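Local coordinates for putative periplasmic or exported protein (Salmonella enterica subsp. enterica serovar Typhimurium, PDB 4GQZ) that binds copper in the bacterial periplasm and probably takes part in copper resistance, at residues F68-W73 with L132-N137; N92-V97 with E111-R116; A105-K110 with W123-M128; A141-A146 with T153-L158. All coordinates share one frame; numbering follows the deposited sequence.

Contact 1 (F68-W73 with L132-N137); sequences FAPYEW and LEVSYN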
# COMPACT_ATOMS: atom_id res chain seq x y z
N PHE B 68 -9.40 -4.10 -15.74
CA PHE B 68 -10.43 -4.12 -16.76
C PHE B 68 -10.08 -5.03 -17.93
O PHE B 68 -8.91 -5.31 -18.20
CB PHE B 68 -10.69 -2.68 -17.24
CG PHE B 68 -9.47 -1.99 -17.77
CD1 PHE B 68 -8.62 -1.30 -16.92
CD2 PHE B 68 -9.18 -2.01 -19.13
CE1 PHE B 68 -7.49 -0.65 -17.41
CE2 PHE B 68 -8.06 -1.37 -19.63
CZ PHE B 68 -7.21 -0.68 -18.76
N ALA B 69 -11.11 -5.49 -18.64
CA ALA B 69 -10.90 -6.45 -19.71
C ALA B 69 -11.71 -6.00 -20.91
O ALA B 69 -12.93 -6.13 -20.91
CB ALA B 69 -11.34 -7.85 -19.27
N PRO B 70 -11.05 -5.44 -21.92
CA PRO B 70 -11.82 -5.04 -23.10
C PRO B 70 -12.33 -6.27 -23.84
O PRO B 70 -11.77 -7.36 -23.67
CB PRO B 70 -10.78 -4.30 -23.96
CG PRO B 70 -9.76 -3.77 -22.95
CD PRO B 70 -9.67 -4.91 -21.94
N TYR B 71 -13.38 -6.11 -24.64
CA TYR B 71 -13.86 -7.25 -25.41
C TYR B 71 -14.40 -6.84 -26.77
O TYR B 71 -14.63 -5.66 -27.03
CB TYR B 71 -14.92 -8.02 -24.61
CG TYR B 71 -16.28 -7.37 -24.53
CD1 TYR B 71 -16.56 -6.42 -23.55
CD2 TYR B 71 -17.31 -7.73 -25.40
CE1 TYR B 71 -17.81 -5.83 -23.45
CE2 TYR B 71 -18.57 -7.15 -25.30
CZ TYR B 71 -18.81 -6.21 -24.33
OH TYR B 71 -20.05 -5.61 -24.22
N GLU B 72 -14.56 -7.82 -27.65
CA GLU B 72 -15.08 -7.54 -28.98
C GLU B 72 -16.42 -8.21 -29.19
O GLU B 72 -17.33 -7.64 -29.80
CB GLU B 72 -14.09 -7.99 -30.04
CG GLU B 72 -12.98 -6.99 -30.27
CD GLU B 72 -11.90 -7.52 -31.16
OE1 GLU B 72 -11.55 -8.70 -30.99
OE2 GLU B 72 -11.42 -6.77 -32.03
N TRP B 73 -16.54 -9.44 -28.69
CA TRP B 73 -17.72 -10.26 -28.92
C TRP B 73 -18.63 -10.30 -27.70
O TRP B 73 -19.73 -9.73 -27.72
CB TRP B 73 -17.29 -11.67 -29.32
CG TRP B 73 -18.41 -12.63 -29.58
CD1 TRP B 73 -19.66 -12.34 -30.04
CD2 TRP B 73 -18.37 -14.05 -29.38
NE1 TRP B 73 -20.40 -13.50 -30.14
CE2 TRP B 73 -19.63 -14.56 -29.74
CE3 TRP B 73 -17.39 -14.93 -28.91
CZ2 TRP B 73 -19.94 -15.93 -29.66
CZ3 TRP B 73 -17.69 -16.29 -28.83
CH2 TRP B 73 -18.95 -16.77 -29.21
N LEU B 132 -12.33 6.10 -18.28
CA LEU B 132 -11.29 5.26 -18.85
C LEU B 132 -11.61 5.07 -20.33
O LEU B 132 -12.75 4.76 -20.69
CB LEU B 132 -11.27 3.88 -18.17
CG LEU B 132 -10.53 2.79 -18.96
CD1 LEU B 132 -9.04 3.07 -19.00
CD2 LEU B 132 -10.80 1.40 -18.43
N GLU B 133 -10.62 5.28 -21.20
CA GLU B 133 -10.80 4.97 -22.62
C GLU B 133 -9.75 3.97 -23.02
O GLU B 133 -8.60 4.07 -22.59
CB GLU B 133 -10.70 6.21 -23.51
CG GLU B 133 -10.93 5.88 -25.00
CD GLU B 133 -10.73 7.07 -25.92
OE1 GLU B 133 -10.37 8.16 -25.42
OE2 GLU B 133 -10.94 6.92 -27.15
N VAL B 134 -10.15 2.99 -23.81
CA VAL B 134 -9.24 1.96 -24.28
C VAL B 134 -9.36 1.93 -25.80
O VAL B 134 -10.43 2.16 -26.35
CB VAL B 134 -9.60 0.58 -23.67
CG1 VAL B 134 -8.68 -0.50 -24.22
CG2 VAL B 134 -9.48 0.64 -22.16
N SER B 135 -8.24 1.69 -26.48
CA SER B 135 -8.31 1.60 -27.93
C SER B 135 -7.43 0.47 -28.45
O SER B 135 -6.36 0.20 -27.90
CB SER B 135 -7.98 2.95 -28.59
OG SER B 135 -6.59 3.11 -28.74
N TYR B 136 -7.90 -0.19 -29.50
CA TYR B 136 -7.22 -1.35 -30.08
C TYR B 136 -7.53 -1.41 -31.57
O TYR B 136 -8.69 -1.45 -31.94
CB TYR B 136 -7.71 -2.63 -29.41
CG TYR B 136 -7.26 -3.91 -30.08
CD1 TYR B 136 -5.95 -4.35 -29.96
CD2 TYR B 136 -8.15 -4.68 -30.83
CE1 TYR B 136 -5.53 -5.52 -30.57
CE2 TYR B 136 -7.74 -5.86 -31.44
CZ TYR B 136 -6.43 -6.27 -31.30
OH TYR B 136 -6.01 -7.44 -31.91
N ASN B 137 -6.48 -1.40 -32.40
CA ASN B 137 -6.60 -1.57 -33.86
C ASN B 137 -7.78 -0.80 -34.48
O ASN B 137 -8.66 -1.36 -35.14
CB ASN B 137 -6.63 -3.08 -34.21
CG ASN B 137 -6.69 -3.34 -35.71
OD1 ASN B 137 -5.73 -3.10 -36.44
ND2 ASN B 137 -7.83 -3.86 -36.18
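One methyl of L132, CD2, sits like a knob over the middle of the F68 ring, 3.7 Å from its centroid and 10° off the ring normal. This is a CH-pi contact in which a rounded group meets a flat, electron-rich face. Leucine suits the place because its forked end can be set down on a ring, and with CG anti to the backbone N (chi1 162°) the fork reaches across to it. The next bump is V134, whose two methyls part over the step between F68 and P70. CG2 comes obliquely to the phenyl ring, 3.5 Å from F68 CE2, while CG1 lies 3.7 Å from P70 CG. The rigid ring of P70 thus offers a fixed wall on one side of the valine. Further along, E72 reaches Y136: OE2 lies 3.8 Å from CE2, near the plane of the tyrosine ring and at its edge, with the carboxylate plane turned 78° from the ring.

Every second residue of each segment, F68, P70 and E72 against L132, V134 and Y136, points into the contact. The backbones stay apart, 7.6 Å between the CA atoms of P70 and V134, and no hydrogen bond joins them. F68 also packs on L155 and L158, and V134 on F95, so the same apolar core continues beyond the two segments. The chemistry grades from oily to polar: buried hydrocarbon holds F68 and P70 against strand 129-136, as between the layers of a beta-sandwich, while toward solvent, where E72 and Y136 are partly exposed, the carboxylate probably gains a little from the weakly positive C-H edge of Y136.

Contact 2 (N92-V97 with E111-R116); sequences NKPFTV and EMQSYR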
# COMPACT_ATOMS: atom_id res chain seq x y z
N ASN B 92 -3.02 -11.08 -23.90
CA ASN B 92 -1.79 -10.71 -24.61
C ASN B 92 -2.00 -9.84 -25.85
O ASN B 92 -1.44 -10.12 -26.91
CB ASN B 92 -0.98 -11.96 -24.95
CG ASN B 92 -0.56 -12.73 -23.71
OD1 ASN B 92 -0.01 -12.14 -22.77
ND2 ASN B 92 -0.82 -14.03 -23.69
N LYS B 93 -2.80 -8.79 -25.70
CA LYS B 93 -3.05 -7.88 -26.81
C LYS B 93 -2.54 -6.51 -26.41
O LYS B 93 -2.56 -6.16 -25.24
CB LYS B 93 -4.55 -7.82 -27.13
CG LYS B 93 -5.12 -9.09 -27.80
CD LYS B 93 -4.48 -9.33 -29.15
CE LYS B 93 -5.09 -10.52 -29.90
NZ LYS B 93 -6.48 -10.24 -30.34
N PRO B 94 -2.05 -5.72 -27.38
CA PRO B 94 -1.59 -4.37 -27.06
C PRO B 94 -2.76 -3.40 -27.05
O PRO B 94 -3.55 -3.41 -27.99
CB PRO B 94 -0.64 -4.05 -28.21
CG PRO B 94 -1.18 -4.82 -29.37
CD PRO B 94 -1.76 -6.09 -28.78
N PHE B 95 -2.87 -2.59 -26.01
CA PHE B 95 -3.93 -1.59 -25.96
C PHE B 95 -3.35 -0.20 -25.72
O PHE B 95 -2.26 -0.07 -25.18
CB PHE B 95 -4.93 -1.93 -24.85
CG PHE B 95 -5.71 -3.19 -25.09
CD1 PHE B 95 -6.89 -3.16 -25.83
CD2 PHE B 95 -5.28 -4.40 -24.57
CE1 PHE B 95 -7.61 -4.34 -26.05
CE2 PHE B 95 -5.99 -5.57 -24.78
CZ PHE B 95 -7.16 -5.54 -25.52
N THR B 96 -4.08 0.83 -26.13
CA THR B 96 -3.78 2.18 -25.67
C THR B 96 -4.78 2.55 -24.57
O THR B 96 -5.99 2.43 -24.75
CB THR B 96 -3.84 3.20 -26.82
OG1 THR B 96 -2.84 2.86 -27.79
CG2 THR B 96 -3.56 4.59 -26.30
N VAL B 97 -4.26 3.00 -23.43
CA VAL B 97 -5.10 3.20 -22.25
C VAL B 97 -5.01 4.65 -21.78
O VAL B 97 -3.91 5.17 -21.57
CB VAL B 97 -4.65 2.26 -21.11
CG1 VAL B 97 -5.45 2.52 -19.82
CG2 VAL B 97 -4.76 0.78 -21.54
N GLU B 111 0.60 2.92 -23.81
CA GLU B 111 0.42 1.60 -24.39
C GLU B 111 0.58 0.55 -23.30
O GLU B 111 1.60 0.50 -22.62
CB GLU B 111 1.46 1.35 -25.49
CG GLU B 111 1.75 2.55 -26.38
CD GLU B 111 0.51 3.10 -27.05
OE1 GLU B 111 -0.44 2.32 -27.29
OE2 GLU B 111 0.47 4.33 -27.32
N MSE B 112 -0.44 -0.29 -23.12
CA MSE B 112 -0.37 -1.37 -22.14
C MSE B 112 -0.75 -2.70 -22.79
O MSE B 112 -1.61 -2.74 -23.67
CB MSE B 112 -1.28 -1.07 -20.95
CG MSE B 112 -1.05 0.30 -20.33
SE MSE B 112 -2.15 0.57 -18.73
CE MSE B 112 -1.14 -0.58 -17.51
N GLN B 113 -0.11 -3.77 -22.35
CA GLN B 113 -0.38 -5.11 -22.86
C GLN B 113 -1.29 -5.84 -21.89
O GLN B 113 -0.99 -5.91 -20.70
CB GLN B 113 0.95 -5.86 -22.94
CG GLN B 113 0.89 -7.16 -23.70
CD GLN B 113 1.11 -6.97 -25.18
OE1 GLN B 113 1.00 -5.85 -25.70
NE2 GLN B 113 1.43 -8.05 -25.87
N SER B 114 -2.41 -6.38 -22.37
CA SER B 114 -3.28 -7.20 -21.51
C SER B 114 -2.52 -8.44 -21.07
O SER B 114 -1.61 -8.89 -21.76
CB SER B 114 -4.57 -7.59 -22.22
OG SER B 114 -4.29 -8.35 -23.40
N TYR B 115 -2.89 -8.99 -19.92
CA TYR B 115 -2.18 -10.16 -19.38
C TYR B 115 -2.77 -11.45 -19.94
O TYR B 115 -3.70 -11.41 -20.77
CB TYR B 115 -2.25 -10.19 -17.85
CG TYR B 115 -2.09 -8.82 -17.22
CD1 TYR B 115 -1.18 -7.90 -17.72
CD2 TYR B 115 -2.88 -8.44 -16.14
CE1 TYR B 115 -1.05 -6.64 -17.16
CE2 TYR B 115 -2.75 -7.18 -15.57
CZ TYR B 115 -1.83 -6.29 -16.09
OH TYR B 115 -1.68 -5.03 -15.54
N ARG B 116 -2.23 -12.57 -19.49
CA ARG B 116 -2.67 -13.91 -19.88
C ARG B 116 -4.16 -14.08 -19.58
O ARG B 116 -4.87 -14.79 -20.30
CB ARG B 116 -1.83 -14.96 -19.15
CG ARG B 116 -2.31 -16.41 -19.30
CD ARG B 116 -2.35 -16.82 -20.76
NE ARG B 116 -3.49 -17.69 -21.03
CZ ARG B 116 -3.49 -19.00 -20.80
NH1 ARG B 116 -2.40 -19.58 -20.30
NH2 ARG B 116 -4.58 -19.72 -21.05
O HOH W 1 1.00 -10.10 -21.66
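The F95 ring turns its edge to S114: OG lies near the ring plane, 3.5 Å from CE2, and M112 O also lies near that plane. Beyond the two segments, the ring of Y136 meets F95 with its plane inclined at about 45°. A second flat group, the Q113 amide, folds back through a bend at chi2 (87°) and lies beside P94, its OE1 3.3 Å from P94 CA.

Between these groups the backbones pair as antiparallel strands. F95 and M112 form the hydrogen-bonded pair, F95 N to M112 O at 2.7 Å with a return bond from M112 N to F95 O, and the pairs P94–Q113 and T96–E111 are non-hydrogen-bonded. Proline fits a non-hydrogen-bonded site, where its missing N-H costs no bond to the partner strand. Where the strands end, S114 takes over: its N donates to K93 O, while its OG accepts a nearly straight bond from K93 N (2.8 Å, 170°) and is also hydrogen-bonded to M90 O. N92 N reaches Y115 O from above the carbonyl plane, and a water bridges N92 OD1 and S114 O.

On the face shared by P94, T96, E111 and Q113, T96 OG1 gives a short bond of 2.5 Å to the syn lone pair of E111 OE1. On the face of F95, the selenium of M112, a selenomethionine, lies 3.8 Å from V97 CB. The chemistry therefore splits by face: the polar T96–E111 pair lies on the more exposed one, hydrocarbon and selenium pack inward, and the buried hydroxyl of S114, bonded to K93 N and M90 O, ties the strand ends together.

Contact 3 (A105-K110 with W123-M128); sequences AVIVQK and WLPRNM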
# COMPACT_ATOMS: atom_id res chain seq x y z
N ALA B 105 -7.65 16.23 -15.79
CA ALA B 105 -6.27 15.80 -15.64
C ALA B 105 -6.09 14.40 -16.19
O ALA B 105 -6.89 13.51 -15.90
CB ALA B 105 -5.86 15.84 -14.18
N VAL B 106 -5.05 14.20 -17.00
CA VAL B 106 -4.72 12.85 -17.48
C VAL B 106 -3.92 12.10 -16.42
O VAL B 106 -2.83 12.52 -16.04
CB VAL B 106 -3.93 12.90 -18.81
CG1 VAL B 106 -3.43 11.51 -19.20
CG2 VAL B 106 -4.80 13.47 -19.89
N ILE B 107 -4.48 11.00 -15.92
CA ILE B 107 -3.84 10.23 -14.86
C ILE B 107 -3.01 9.11 -15.48
O ILE B 107 -1.92 8.77 -15.02
CB ILE B 107 -4.87 9.57 -13.92
CG1 ILE B 107 -5.88 10.59 -13.39
CG2 ILE B 107 -4.17 8.86 -12.78
CD1 ILE B 107 -5.24 11.79 -12.69
N VAL B 108 -3.57 8.52 -16.53
CA VAL B 108 -2.91 7.44 -17.23
C VAL B 108 -3.01 7.69 -18.71
O VAL B 108 -4.08 8.02 -19.22
CB VAL B 108 -3.54 6.06 -16.90
CG1 VAL B 108 -2.81 4.96 -17.64
CG2 VAL B 108 -3.49 5.79 -15.42
N GLN B 109 -1.89 7.57 -19.41
CA GLN B 109 -1.91 7.61 -20.86
C GLN B 109 -0.72 6.82 -21.37
O GLN B 109 0.41 7.32 -21.33
CB GLN B 109 -1.82 9.04 -21.37
CG GLN B 109 -1.36 9.13 -22.82
CD GLN B 109 -2.49 9.33 -23.77
OE1 GLN B 109 -3.21 8.38 -24.11
NE2 GLN B 109 -2.67 10.57 -24.23
N LYS B 110 -0.96 5.59 -21.81
CA LYS B 110 0.13 4.79 -22.37
C LYS B 110 -0.32 3.50 -23.05
O LYS B 110 -1.46 3.06 -22.89
CB LYS B 110 1.18 4.46 -21.31
CG LYS B 110 0.68 3.66 -20.12
CD LYS B 110 1.85 3.45 -19.16
CE LYS B 110 1.49 2.54 -18.00
NZ LYS B 110 0.57 3.17 -17.01
N TRP B 123 -3.22 1.48 -11.28
CA TRP B 123 -3.24 1.98 -9.92
C TRP B 123 -3.60 3.46 -9.94
O TRP B 123 -2.90 4.28 -10.54
CB TRP B 123 -1.88 1.76 -9.26
CG TRP B 123 -1.58 0.29 -9.02
CD1 TRP B 123 -0.83 -0.55 -9.82
CD2 TRP B 123 -2.02 -0.51 -7.91
NE1 TRP B 123 -0.78 -1.80 -9.26
CE2 TRP B 123 -1.49 -1.81 -8.09
CE3 TRP B 123 -2.80 -0.25 -6.79
CZ2 TRP B 123 -1.74 -2.85 -7.19
CZ3 TRP B 123 -3.04 -1.27 -5.89
CH2 TRP B 123 -2.51 -2.56 -6.10
N LEU B 124 -4.69 3.80 -9.27
CA LEU B 124 -5.31 5.10 -9.43
C LEU B 124 -5.46 5.82 -8.09
O LEU B 124 -5.60 5.16 -7.05
CB LEU B 124 -6.69 4.93 -10.09
CG LEU B 124 -6.74 4.32 -11.50
CD1 LEU B 124 -8.17 4.14 -11.95
CD2 LEU B 124 -6.02 5.22 -12.49
N PRO B 125 -5.42 7.16 -8.10
CA PRO B 125 -5.69 7.92 -6.87
C PRO B 125 -7.07 7.55 -6.35
O PRO B 125 -7.97 7.28 -7.15
CB PRO B 125 -5.69 9.38 -7.33
CG PRO B 125 -5.03 9.39 -8.68
CD PRO B 125 -5.25 8.03 -9.28
N ARG B 126 -7.24 7.52 -5.03
CA ARG B 126 -8.53 7.19 -4.44
C ARG B 126 -9.49 8.38 -4.47
O ARG B 126 -9.05 9.52 -4.55
CB ARG B 126 -8.34 6.71 -2.99
CG ARG B 126 -7.64 5.36 -2.91
CD ARG B 126 -7.46 4.88 -1.47
NE ARG B 126 -6.90 3.53 -1.43
CZ ARG B 126 -7.59 2.42 -1.68
NH1 ARG B 126 -8.88 2.47 -1.99
NH2 ARG B 126 -6.99 1.25 -1.60
N ASN B 127 -10.78 8.09 -4.41
CA ASN B 127 -11.81 9.13 -4.36
C ASN B 127 -11.81 10.08 -5.55
O ASN B 127 -12.11 11.26 -5.40
CB ASN B 127 -11.74 9.90 -3.04
CG ASN B 127 -12.02 9.01 -1.85
OD1 ASN B 127 -13.03 8.32 -1.81
ND2 ASN B 127 -11.11 9.01 -0.89
N MSE B 128 -11.48 9.57 -6.73
CA MSE B 128 -11.66 10.36 -7.94
C MSE B 128 -12.83 9.80 -8.73
O MSE B 128 -13.29 8.68 -8.47
CB MSE B 128 -10.39 10.37 -8.81
CG MSE B 128 -9.91 9.00 -9.24
SE MSE B 128 -9.07 8.94 -11.04
CE MSE B 128 -10.67 9.11 -12.12
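Branched and ring-bound carbons make this contact, with I107 CG2 as the hub: it lies 3.8 Å from P125 CD and 4.1 Å from L124 CD2. With CG2 anti to the backbone N, the isoleucine sends this short branch to the proline, and the two side chains run past one another head to tail. P125 suits the place because its ring is a stiff, apolar slab that needs no partner for a backbone N-H.

The second set of aliphatic contacts belongs to L124. Its CD2 meets V108 CG2 at 3.9 Å, the leucine laid squarely across the valine, so a single methyl touches both I107 and V108. L124 CG stands anti to the carbonyl carbon (chi1 -63°), and this brings the end of the side chain nearer to strand 106-109 than its first bond would suggest.

A looser contact involves selenium. I107 CG1, the other branch of the isoleucine, lies 4.3 Å from SE of M128, a selenomethionine whose long, flexible chain carries the large, polarisable selenium to the isoleucine.

Polar bonding between the two segments is absent, and their strands run antiparallel with axes 8.2 Å apart, too far for sheet pairing. Each belongs to another sheet: L124 is hydrogen-bonded through its backbone to F64, and I107 and V108 to V99. R126, which follows P125, packs on T19 of the second subunit. The two residues opposite V99 form a classic beta bulge, which turns both I107 and V108 toward L124, an arrangement in keeping with two sheets facing each other in a beta-sandwich.

Contact 4 (A141-A146 with T153-L158); sequences ASHAIA and TCLTEL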
# COMPACT_ATOMS: atom_id res chain seq x y z
N ALA B 141 -13.31 1.92 -26.73
CA ALA B 141 -14.38 1.78 -25.76
C ALA B 141 -14.09 2.75 -24.63
O ALA B 141 -12.93 3.07 -24.36
CB ALA B 141 -14.45 0.34 -25.22
N SER B 142 -15.13 3.23 -23.97
CA SER B 142 -14.89 4.03 -22.79
C SER B 142 -15.99 3.85 -21.75
O SER B 142 -17.09 3.38 -22.06
CB SER B 142 -14.69 5.51 -23.14
OG SER B 142 -15.90 6.10 -23.56
N HIS B 143 -15.68 4.22 -20.52
CA HIS B 143 -16.63 4.00 -19.44
C HIS B 143 -16.30 4.90 -18.28
O HIS B 143 -15.14 5.19 -18.02
CB HIS B 143 -16.54 2.54 -18.99
CG HIS B 143 -17.78 2.04 -18.32
ND1 HIS B 143 -18.11 2.37 -17.02
CD2 HIS B 143 -18.76 1.22 -18.76
CE1 HIS B 143 -19.25 1.77 -16.69
NE2 HIS B 143 -19.66 1.06 -17.73
N ALA B 144 -17.33 5.35 -17.58
CA ALA B 144 -17.14 6.16 -16.41
C ALA B 144 -16.52 5.27 -15.35
O ALA B 144 -16.84 4.08 -15.27
CB ALA B 144 -18.49 6.70 -15.93
N ILE B 145 -15.61 5.82 -14.56
CA ILE B 145 -15.05 5.06 -13.46
C ILE B 145 -15.02 5.92 -12.21
O ILE B 145 -15.13 7.16 -12.28
CB ILE B 145 -13.62 4.57 -13.77
CG1 ILE B 145 -12.67 5.75 -13.97
CG2 ILE B 145 -13.61 3.61 -14.97
CD1 ILE B 145 -11.19 5.36 -13.88
N ALA B 146 -14.89 5.28 -11.07
CA ALA B 146 -14.71 6.01 -9.82
C ALA B 146 -13.88 5.15 -8.88
O ALA B 146 -13.82 3.94 -9.04
CB ALA B 146 -16.06 6.35 -9.19
N THR B 153 -13.81 -3.00 -8.51
CA THR B 153 -12.43 -3.12 -8.93
C THR B 153 -12.34 -3.82 -10.27
O THR B 153 -11.25 -4.00 -10.84
CB THR B 153 -11.60 -3.87 -7.87
OG1 THR B 153 -12.13 -5.20 -7.68
CG2 THR B 153 -11.66 -3.10 -6.56
N CYS B 154 -13.50 -4.22 -10.80
CA CYS B 154 -13.54 -4.95 -12.05
C CYS B 154 -14.43 -4.22 -13.04
O CYS B 154 -15.58 -3.90 -12.74
CB CYS B 154 -14.05 -6.37 -11.81
SG CYS B 154 -13.81 -7.45 -13.20
N LEU B 155 -13.89 -3.95 -14.23
CA LEU B 155 -14.65 -3.27 -15.29
C LEU B 155 -14.61 -4.14 -16.55
O LEU B 155 -13.55 -4.30 -17.17
CB LEU B 155 -14.03 -1.89 -15.57
CG LEU B 155 -14.62 -1.12 -16.75
CD1 LEU B 155 -16.12 -0.95 -16.59
CD2 LEU B 155 -13.94 0.22 -16.91
N THR B 156 -15.75 -4.72 -16.92
CA THR B 156 -15.80 -5.58 -18.11
C THR B 156 -16.67 -4.98 -19.21
O THR B 156 -16.73 -5.52 -20.31
CB THR B 156 -16.30 -7.00 -17.78
OG1 THR B 156 -17.52 -6.90 -17.04
CG2 THR B 156 -15.28 -7.76 -16.92
N GLU B 157 -17.34 -3.87 -18.90
CA GLU B 157 -18.26 -3.23 -19.85
C GLU B 157 -17.50 -2.35 -20.84
O GLU B 157 -17.72 -1.14 -20.90
CB GLU B 157 -19.31 -2.38 -19.11
CG GLU B 157 -20.32 -3.21 -18.29
CD GLU B 157 -21.20 -2.35 -17.36
OE1 GLU B 157 -21.97 -2.95 -16.57
OE2 GLU B 157 -21.13 -1.10 -17.42
N LEU B 158 -16.61 -2.96 -21.62
CA LEU B 158 -15.80 -2.19 -22.55
C LEU B 158 -15.84 -2.78 -23.95
O LEU B 158 -14.83 -3.29 -24.43
CB LEU B 158 -14.34 -2.14 -22.08
CG LEU B 158 -14.00 -1.24 -20.89
CD1 LEU B 158 -12.55 -1.49 -20.43
CD2 LEU B 158 -14.20 0.22 -21.25
O HOH W 2 -18.78 1.07 -22.49
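Segment 141-146 is strand throughout, whereas 153-158 includes the short strand around C154 and L155 and later bends through an inverse gamma turn centred on E157, closed by a weak L158 N to T156 O bond. The backbones converge toward one end: the CA atoms of A141 and L158 are 5.3 Å apart, those of I145 and L155 8.5 Å. No direct backbone bond joins them, but one water donates to both S142 O and E157 O.

H143 carries the contact. L155 CD1 lies over one face of its ring, 3.9 Å from the centroid, a CH-pi contact. At the edge, NE2 donates to E157 OE2 at 2.6 Å. The bond is bent (143°), meets the oxygen on its anti side and tilts from the ring plane. The other nitrogen, ND1, gives a straight bond (172°) to A144 O in the ring plane, which fixes the ring's rotation. If both nitrogens carry hydrogens, as this bonding suggests, the carboxylate would probably stabilise a positive charge on the imidazole.

Apolar groups complete the contact: A141, small enough for a close approach, puts CB 4.0 Å from L158 CD2, and I145 CG2 meets L155 CD2 at 3.9 Å.

Strand 139-146 pairs with strand 129-136, whose L132 is touched by I145, L155 and L158. Segment 153-158 instead pairs through L155 with S67 of strand 63-68, and C154 is bound by a disulfide to C78, so this contact lies between two sheets.

Along the chain, 68-73 opens the loop of contact 1, which closes at 132-137 and encloses contacts 2 and 3. Within it contact 2 runs from 92-97 to its closure at 111-116 and contact 3 from 105-110 to 123-128, so the two cross; V97 N to K110 O is a probable hydrogen bond between them. Contact 4 follows in series, closing a short loop at 153-158. Contacts 1 and 2 lie on the adjacent strands 129-136 and 94-101, contacts 1 and 4 on the adjacent 129-136 and 139-146. Contacts 1, 3 and 4 each tie this sheet to the one built from 63-68, 120-125 and 154-155 or to the loop that follows it, while contact 2 pairs strands within the sheet.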